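Local coordinates for apical membrane antigen 1 (PDB 4APM), which probably serves at the moving junction through which the blood parasite Babesia divergens invades its host cell, and binds calcium, at residues Asp65-Ile70 against Met158-Phe163; Ile70-Glu73 against Asp77-Leu80. All coordinates share one frame; numbering follows the deposited sequence.

Contact 1 (Asp65-Ile70 against Met158-Phe163); sequences DFLNRI and MCHILF
Both L67 and H160 hold CG beside their own backbone N, anti to the carbonyl carbon (chi1 -62° and -56°), and these settings send the leucine fork out of the loop onto the imidazole standing on strand 158-161. The two side chains cross at about a right angle. L67 CD1 sits over one face of the ring, 3.8 Å from the centroid of H160 and 18° off the ring normal, a CH-pi contact slightly displaced toward the CD2–NE2 side. The ring edge has a different task. Water 1 lies in the imidazole plane, 2.9 Å from H160 ND1, and donates to L67 O at 2.9 Å, so the one leucine meets the ring twice: directly through a methyl over its face and indirectly through its carbonyl at the edge. The other branch, CD2, meets F66 and L162. L67 CD2 lies over the centre of the F66 ring, 3.7 Å above its plane, and touches L162 CD2 at 4.3 Å. Farther along, I70 and F163 again cross almost perpendicularly; I70 CG2 and I70 CD1 both approach F163 CD2 at 4.0 Å, and the CG2 approach is oblique to the ring. L67 is presented by a type I turn from D65 to N68, closed by N68 N to D65 O at 3.0 Å. F82 meets the F163 ring edge-to-face, while R69, whose CB leaves the backbone away from 158-163, bonds S109 O and F82 O through NH1. C159 is tied by a disulfide to C129 of helix 125-134. A loop laid by its apolar residues against strand 158-161 of a five-stranded antiparallel sheet and the residues just after it, with that helix packed on the strand, is consistent with the PAN-type fold of an AMA1 domain.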
loop_
_atom_site.group_PDB
_atom_site.type_symbol
_atom_site.label_atom_id
_atom_site.label_comp_id
_atom_site.label_asym_id
_atom_site.label_seq_id
_atom_site.Cartn_x
_atom_site.Cartn_y
_atom_site.Cartn_z
ATOM N N ASP A 65 -11.527 -1.984 -19.932
ATOM C CA ASP A 65 -10.262 -1.815 -19.207
ATOM C C ASP A 65 -9.847 -0.338 -19.167
ATOM O O ASP A 65 -9.903 0.356 -20.197
ATOM C CB ASP A 65 -9.141 -2.650 -19.815
ATOM C CG ASP A 65 -7.839 -2.529 -19.028
ATOM O OD1 ASP A 65 -7.805 -2.943 -17.848
ATOM O OD2 ASP A 65 -6.852 -2.011 -19.573
ATOM N N PHE A 66 -9.501 0.155 -17.972
ATOM C CA PHE A 66 -9.288 1.579 -17.795
ATOM C C PHE A 66 -8.100 2.103 -18.589
ATOM O O PHE A 66 -8.021 3.293 -18.838
ATOM C CB PHE A 66 -9.245 2.006 -16.323
ATOM C CG PHE A 66 -7.961 1.646 -15.592
ATOM C CD1 PHE A 66 -7.459 0.344 -15.608
ATOM C CD2 PHE A 66 -7.295 2.609 -14.834
ATOM C CE1 PHE A 66 -6.292 0.025 -14.928
ATOM C CE2 PHE A 66 -6.144 2.287 -14.120
ATOM C CZ PHE A 66 -5.645 0.996 -14.165
ATOM N N LEU A 67 -7.248 1.200 -19.069
ATOM C CA LEU A 67 -6.086 1.598 -19.863
ATOM C C LEU A 67 -6.379 1.732 -21.367
ATOM O O LEU A 67 -5.492 2.123 -22.137
ATOM C CB LEU A 67 -4.883 0.667 -19.615
ATOM C CG LEU A 67 -4.302 0.602 -18.179
ATOM C CD1 LEU A 67 -2.961 -0.143 -18.085
ATOM C CD2 LEU A 67 -4.184 1.985 -17.557
ATOM N N ASN A 68 -7.616 1.442 -21.785
ATOM C CA ASN A 68 -8.061 1.811 -23.155
ATOM C C ASN A 68 -8.082 3.314 -23.303
ATOM O O ASN A 68 -8.330 4.017 -22.326
ATOM C CB ASN A 68 -9.466 1.275 -23.428
ATOM C CG ASN A 68 -9.490 -0.214 -23.519
ATOM O OD1 ASN A 68 -8.468 -0.854 -23.312
ATOM N ND2 ASN A 68 -10.658 -0.789 -23.767
ATOM N N ARG A 69 -7.886 3.816 -24.521
ATOM C CA ARG A 69 -7.971 5.258 -24.747
ATOM C C ARG A 69 -9.377 5.780 -24.487
ATOM O O ARG A 69 -10.358 5.108 -24.775
ATOM C CB ARG A 69 -7.554 5.612 -26.171
ATOM C CG ARG A 69 -6.199 5.076 -26.561
ATOM C CD ARG A 69 -5.673 5.770 -27.800
ATOM N NE ARG A 69 -4.409 5.168 -28.195
ATOM C CZ ARG A 69 -3.214 5.631 -27.843
ATOM N NH1 ARG A 69 -3.097 6.763 -27.143
ATOM N NH2 ARG A 69 -2.130 4.981 -28.228
ATOM N N ILE A 70 -9.469 7.007 -24.003
ATOM C CA ILE A 70 -10.754 7.660 -23.785
ATOM C C ILE A 70 -11.402 7.958 -25.144
ATOM O O ILE A 70 -12.575 8.317 -25.231
ATOM C CB ILE A 70 -10.560 8.951 -22.965
ATOM C CG1 ILE A 70 -11.865 9.419 -22.339
ATOM C CG2 ILE A 70 -9.900 10.041 -23.797
ATOM C CD1 ILE A 70 -11.661 10.549 -21.346
ATOM N N MET A 158 4.999 -0.871 -19.987
ATOM C CA MET A 158 4.412 0.212 -20.725
ATOM C C MET A 158 3.911 1.246 -19.736
ATOM O O MET A 158 3.364 0.897 -18.679
ATOM C CB MET A 158 3.244 -0.289 -21.576
ATOM C CG MET A 158 3.644 -1.208 -22.738
ATOM S SD MET A 158 4.566 -0.369 -24.062
ATOM C CE MET A 158 3.345 0.762 -24.716
ATOM N N CYS A 159 4.131 2.511 -20.086
ATOM C CA CYS A 159 3.786 3.647 -19.275
ATOM C C CYS A 159 2.546 4.322 -19.868
ATOM O O CYS A 159 2.590 4.810 -20.986
ATOM C CB CYS A 159 4.979 4.629 -19.245
ATOM S SG CYS A 159 4.703 6.184 -18.347
ATOM N N HIS A 160 1.453 4.353 -19.109
ATOM C CA HIS A 160 0.222 4.995 -19.548
ATOM C C HIS A 160 -0.025 6.306 -18.843
ATOM O O HIS A 160 0.017 6.400 -17.609
ATOM C CB HIS A 160 -0.973 4.075 -19.319
ATOM C CG HIS A 160 -0.847 2.735 -19.987
ATOM N ND1 HIS A 160 -1.451 2.449 -21.157
ATOM C CD2 HIS A 160 -0.130 1.601 -19.623
ATOM C CE1 HIS A 160 -1.147 1.188 -21.515
ATOM N NE2 HIS A 160 -0.337 0.671 -20.572
ATOM N N ILE A 161 -0.347 7.328 -19.613
ATOM C CA ILE A 161 -0.799 8.560 -19.020
ATOM C C ILE A 161 -2.315 8.592 -19.100
ATOM O O ILE A 161 -2.900 8.282 -20.145
ATOM C CB ILE A 161 -0.161 9.790 -19.714
ATOM C CG1 ILE A 161 1.357 9.588 -19.855
ATOM C CG2 ILE A 161 -0.495 11.076 -18.967
ATOM C CD1 ILE A 161 2.120 9.422 -18.552
ATOM N N LEU A 162 -2.941 8.904 -17.975
ATOM C CA LEU A 162 -4.375 8.987 -17.898
ATOM C C LEU A 162 -4.783 10.383 -18.302
ATOM O O LEU A 162 -4.023 11.332 -18.095
ATOM C CB LEU A 162 -4.860 8.641 -16.483
ATOM C CG LEU A 162 -4.508 7.200 -16.092
ATOM C CD1 LEU A 162 -5.213 6.721 -14.835
ATOM C CD2 LEU A 162 -4.829 6.270 -17.240
ATOM N N PHE A 163 -5.941 10.496 -18.948
ATOM C CA PHE A 163 -6.465 11.782 -19.414
ATOM C C PHE A 163 -7.282 12.495 -18.343
ATOM O O PHE A 163 -7.693 13.623 -18.541
ATOM C CB PHE A 163 -7.336 11.583 -20.662
ATOM C CG PHE A 163 -7.526 12.833 -21.488
ATOM C CD1 PHE A 163 -6.427 13.518 -22.017
ATOM C CD2 PHE A 163 -8.807 13.303 -21.784
ATOM C CE1 PHE A 163 -6.598 14.667 -22.783
ATOM C CE2 PHE A 163 -8.986 14.437 -22.575
ATOM C CZ PHE A 163 -7.881 15.121 -23.067
HETATM O O HOH W 1 -3.178 3.562 -23.158
#

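Contact 2 (Ile70-Glu73 against Asp77-Leu80); sequences ISAE and DRGL
R78 reaches across the loop to the backbone of A72, and the closest packing of the contact gathers along this arginine, at A72 and at I70. The R78 chain starts with CG anti to its carbonyl carbon and then runs extended from CG to NE, which lays its methylenes alongside the carbonyl oxygens of I70 and A72 and brings NE to A72 O. R78 NE donates to A72 O at 2.8 Å, lying in the carbonyl plane with a C=O...N angle of 158°, although the oxygen is tilted 21° out of the guanidinium plane. R78 NH2 adds a second bond to the same A72 O at 3.2 Å, making that oxygen a bifurcated acceptor, with the NE bond the stronger and the NH2 bond weak. On the way, R78 CD passes 3.2 Å from I70 O. A72 CB touches D77 CB at 3.8 Å, and A72 CB also lies 4.1 Å from R78 CG. At the inner end the backbones come together: I70 CA makes a bent CA-H...O contact with G79 O, 3.3 Å away with 135° at the hydrogen, and I70 CB and CG1 rest on that oxygen too. The two limbs belong to the long connection between strands 56-60 and 111-112 of the AMA1 fold, and they double back within a few residues without forming regular strands; R69 and I70 bond the backbones of G79 and A81 respectively. Packing thins at E73 and on the outward side of S71. The CB of E73, an exposed residue, leaves the backbone away from the other limb; its carbonyl O comes within 3.1 Å of R78 NH2, but at an angle too poor for a bond. The CB of S71 likewise leaves away from 77-80, and its OG makes a weak hydrogen bond to D84 OD1.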
loop_
_atom_site.group_PDB
_atom_site.type_symbol
_atom_site.label_atom_id
_atom_site.label_comp_id
_atom_site.label_asym_id
_atom_site.label_seq_id
_atom_site.Cartn_x
_atom_site.Cartn_y
_atom_site.Cartn_z
ATOM N N ILE A 70 -9.469 7.007 -24.003
ATOM C CA ILE A 70 -10.754 7.660 -23.785
ATOM C C ILE A 70 -11.402 7.958 -25.144
ATOM O O ILE A 70 -12.575 8.317 -25.231
ATOM C CB ILE A 70 -10.560 8.951 -22.965
ATOM C CG1 ILE A 70 -11.865 9.419 -22.339
ATOM C CG2 ILE A 70 -9.900 10.041 -23.797
ATOM C CD1 ILE A 70 -11.661 10.549 -21.346
ATOM N N SER A 71 -10.631 7.761 -26.205
ATOM C CA SER A 71 -11.077 8.099 -27.548
ATOM C C SER A 71 -11.225 6.846 -28.448
ATOM O O SER A 71 -11.218 6.950 -29.672
ATOM C CB SER A 71 -10.096 9.088 -28.177
ATOM O OG SER A 71 -8.814 8.493 -28.279
ATOM N N ALA A 72 -11.354 5.672 -27.843
ATOM C CA ALA A 72 -11.736 4.476 -28.591
ATOM C C ALA A 72 -13.018 4.745 -29.403
ATOM O O ALA A 72 -13.903 5.489 -28.960
ATOM C CB ALA A 72 -11.927 3.298 -27.642
ATOM N N GLU A 73 -13.088 4.186 -30.610
ATOM C CA GLU A 73 -14.197 4.485 -31.529
ATOM C C GLU A 73 -15.507 4.075 -30.879
ATOM O O GLU A 73 -16.426 4.883 -30.718
ATOM C CB GLU A 73 -14.015 3.742 -32.852
ATOM C CG GLU A 73 -13.175 4.490 -33.868
ATOM C CD GLU A 73 -12.605 3.570 -34.920
ATOM O OE1 GLU A 73 -12.038 2.523 -34.541
ATOM O OE2 GLU A 73 -12.731 3.885 -36.123
ATOM N N ASP A 77 -15.790 0.806 -25.343
ATOM C CA ASP A 77 -14.390 0.398 -25.295
ATOM C C ASP A 77 -13.544 1.447 -24.595
ATOM O O ASP A 77 -12.369 1.211 -24.306
ATOM C CB ASP A 77 -13.845 0.183 -26.708
ATOM C CG ASP A 77 -14.230 -1.158 -27.286
ATOM O OD1 ASP A 77 -14.760 -1.998 -26.537
ATOM O OD2 ASP A 77 -14.012 -1.366 -28.501
ATOM N N ARG A 78 -14.137 2.615 -24.353
ATOM C CA ARG A 78 -13.390 3.777 -23.880
ATOM C C ARG A 78 -12.934 3.608 -22.437
ATOM O O ARG A 78 -13.743 3.321 -21.544
ATOM C CB ARG A 78 -14.216 5.055 -24.021
ATOM C CG ARG A 78 -14.690 5.281 -25.429
ATOM C CD ARG A 78 -15.282 6.655 -25.637
ATOM N NE ARG A 78 -15.384 6.877 -27.072
ATOM C CZ ARG A 78 -16.469 7.303 -27.699
ATOM N NH1 ARG A 78 -17.550 7.654 -27.017
ATOM N NH2 ARG A 78 -16.435 7.452 -29.010
ATOM N N GLY A 79 -11.636 3.780 -22.226
ATOM C CA GLY A 79 -11.064 3.780 -20.894
ATOM C C GLY A 79 -10.752 5.199 -20.490
ATOM O O GLY A 79 -11.434 6.133 -20.910
ATOM N N LEU A 80 -9.650 5.356 -19.762
ATOM C CA LEU A 80 -9.278 6.606 -19.116
ATOM C C LEU A 80 -7.960 7.128 -19.687
ATOM O O LEU A 80 -7.508 8.235 -19.331
ATOM C CB LEU A 80 -9.084 6.350 -17.624
ATOM C CG LEU A 80 -10.160 6.713 -16.606
ATOM C CD1 LEU A 80 -11.547 6.687 -17.209
ATOM C CD2 LEU A 80 -10.052 5.844 -15.365
#

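Overall arrangement
Both contacts are surface contacts built on the same connection between strands 56-60 and 111-112, and they share I70, with centres about 9 Å apart. Contact 1 lies nearer the centre of the chain: it sets that loop against strand 158-161 and the residues just after it, and depends on apolar branches, one ring face and one bridging water. Contact 2 sits farther out, about 28 Å from the centre of the chain to its own centre against 21 Å, and joins two limbs of the loop itself, so carbonyls and an arginine replace the rings. The two are stitched together by probable hydrogen bonds from N68 ND2 to D77 O and from F163 N to L80 O.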